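Local structure of TATA-box-binding protein (Sulfolobus acidocaldarius, 1MP9) at residues R86-K89 and T90-Y94. The protein probably binds the TATA box promoter element and, as a general factor, takes part in activating archaeal genes transcribed by RNA polymerase. Numbering follows the deposited sequence.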
loop_
_atom_site.group_PDB
_atom_site.type_symbol
_atom_site.label_atom_id
_atom_site.label_comp_id
_atom_site.label_asym_id
_atom_site.label_seq_id
_atom_site.Cartn_x
_atom_site.Cartn_y
_atom_site.Cartn_z
ATOM N N ARG A 86 -1.202 32.244 -6.636
ATOM C CA ARG A 86 -1.451 32.490 -8.043
ATOM C C ARG A 86 -2.918 32.201 -8.348
ATOM O O ARG A 86 -3.597 33.006 -8.992
ATOM C CB ARG A 86 -0.538 31.614 -8.902
ATOM C CG ARG A 86 -0.556 31.997 -10.359
ATOM C CD ARG A 86 0.351 31.119 -11.224
ATOM N NE ARG A 86 0.270 31.563 -12.619
ATOM C CZ ARG A 86 0.706 30.874 -13.670
ATOM N NH1 ARG A 86 1.276 29.680 -13.515
ATOM N NH2 ARG A 86 0.550 31.387 -14.884
ATOM N N ILE A 87 -3.427 31.075 -7.851
ATOM C CA ILE A 87 -4.820 30.726 -8.114
ATOM C C ILE A 87 -5.771 31.774 -7.544
ATOM O O ILE A 87 -6.664 32.266 -8.241
ATOM C CB ILE A 87 -5.182 29.342 -7.516
ATOM C CG1 ILE A 87 -4.399 28.246 -8.238
ATOM C CG2 ILE A 87 -6.680 29.086 -7.636
ATOM C CD1 ILE A 87 -4.363 26.904 -7.495
ATOM N N ILE A 88 -5.572 32.114 -6.277
ATOM C CA ILE A 88 -6.431 33.083 -5.616
ATOM C C ILE A 88 -6.409 34.432 -6.325
ATOM O O ILE A 88 -7.450 35.061 -6.490
ATOM C CB ILE A 88 -6.031 33.247 -4.126
ATOM C CG1 ILE A 88 -6.359 31.953 -3.367
ATOM C CG2 ILE A 88 -6.801 34.411 -3.497
ATOM C CD1 ILE A 88 -5.841 31.902 -1.931
ATOM N N LYS A 89 -5.232 34.861 -6.770
ATOM C CA LYS A 89 -5.118 36.141 -7.468
ATOM C C LYS A 89 -6.077 36.146 -8.666
ATOM O O LYS A 89 -6.863 37.085 -8.853
ATOM C CB LYS A 89 -3.678 36.368 -7.947
ATOM C CG LYS A 89 -3.385 37.810 -8.384
ATOM C CD LYS A 89 -1.913 38.044 -8.769
ATOM C CE LYS A 89 -1.646 39.541 -9.018
ATOM N NZ LYS A 89 -0.224 39.920 -9.345
ATOM N N THR A 90 -6.028 35.079 -9.457
ATOM C CA THR A 90 -6.896 34.976 -10.638
ATOM C C THR A 90 -8.379 34.958 -10.289
ATOM O O THR A 90 -9.167 35.736 -10.840
ATOM C CB THR A 90 -6.581 33.725 -11.449
ATOM O OG1 THR A 90 -5.197 33.722 -11.778
ATOM C CG2 THR A 90 -7.386 33.702 -12.745
ATOM N N LEU A 91 -8.774 34.068 -9.387
ATOM C CA LEU A 91 -10.171 34.015 -9.001
ATOM C C LEU A 91 -10.616 35.427 -8.611
ATOM O O LEU A 91 -11.740 35.843 -8.913
ATOM C CB LEU A 91 -10.376 33.064 -7.828
ATOM C CG LEU A 91 -9.937 31.637 -8.126
ATOM C CD1 LEU A 91 -10.282 30.766 -6.941
ATOM C CD2 LEU A 91 -10.610 31.139 -9.411
ATOM N N LYS A 92 -9.720 36.157 -7.952
ATOM C CA LYS A 92 -10.020 37.524 -7.541
ATOM C C LYS A 92 -10.150 38.415 -8.777
ATOM O O LYS A 92 -11.146 39.099 -8.939
ATOM C CB LYS A 92 -8.920 38.081 -6.610
ATOM C CG LYS A 92 -8.909 37.500 -5.195
ATOM C CD LYS A 92 -8.124 38.382 -4.231
ATOM C CE LYS A 92 -6.729 38.727 -4.759
ATOM N NZ LYS A 92 -5.939 39.689 -3.894
ATOM N N LYS A 93 -9.146 38.392 -9.649
ATOM C CA LYS A 93 -9.179 39.200 -10.853
ATOM C C LYS A 93 -10.482 39.021 -11.624
ATOM O O LYS A 93 -10.892 39.904 -12.378
ATOM C CB LYS A 93 -8.001 38.856 -11.762
ATOM C CG LYS A 93 -8.164 39.302 -13.214
ATOM C CD LYS A 93 -6.852 39.095 -13.957
ATOM C CE LYS A 93 -7.016 38.980 -15.475
ATOM N NZ LYS A 93 -7.585 40.200 -16.123
ATOM N N TYR A 94 -11.147 37.889 -11.442
ATOM C CA TYR A 94 -12.388 37.682 -12.161
ATOM C C TYR A 94 -13.655 37.627 -11.325
ATOM O O TYR A 94 -14.652 37.040 -11.745
ATOM C CB TYR A 94 -12.277 36.441 -13.029
ATOM C CG TYR A 94 -11.303 36.604 -14.168
ATOM C CD1 TYR A 94 -11.593 37.447 -15.244
ATOM C CD2 TYR A 94 -10.100 35.903 -14.186
ATOM C CE1 TYR A 94 -10.707 37.582 -16.313
ATOM C CE2 TYR A 94 -9.206 36.029 -15.250
ATOM C CZ TYR A 94 -9.520 36.867 -16.309
ATOM O OH TYR A 94 -8.664 36.945 -17.384
#
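Ile87 lays its CG2 methyl against the isobutyl group of Leu91 one turn further along the helix, CG2 standing 4.0 Å from Leu91 CD1. Both side chains lie abreast and head into the protein. With CG2 of Ile87 anti to the backbone N, that methyl is brought round toward Leu91, while the CG1 branch sits beside the N. Ile87 also meets Phe52, Leu54, Ser61, Met69 and Val71 on three strands of the sheet, and Leu91 meets Ile63 and Met96; both are buried. One residue on, Ile88 CG2 touches the aliphatic stem of Lys92 at CG, 4.1 Å away, the two chains crossing at a slant. A bend at chi3 (-51°) folds the rest of that lysine back, leaving its CE 4.1 Å from CA of Lys89. Thr90 turns its hydroxyl back to the preceding turn: OG1, anti to its own carbonyl carbon (chi1 -55°), gives a long hydrogen bond of 3.3 Å to Arg86 O. The same oxygen accepts Thr90 N at 3.2 Å from the other face of the carbonyl plane, so two donors grip it. Leu91 N, Lys92 N and Lys93 N continue the i to i-4 pattern to the carbonyls of Ile87, Ile88 and Lys89. At the helix end, CG of the last helical residue, Lys93, lies over the centre of the ring of Tyr94, 3.9 Å above its plane, while Thr90 CG2 meets the ring edge in plane. Arg86 turns away, its NH1 hydrogen-bonded to the backbone O of Glu55. Buried Ile87 and Leu91 beneath exposed Lys89 and Lys92 mark the last turns of an amphipathic alpha-helix, 77-93, packed on the convex side of the antiparallel sheet in the first repeat of the saddle-shaped TBP fold.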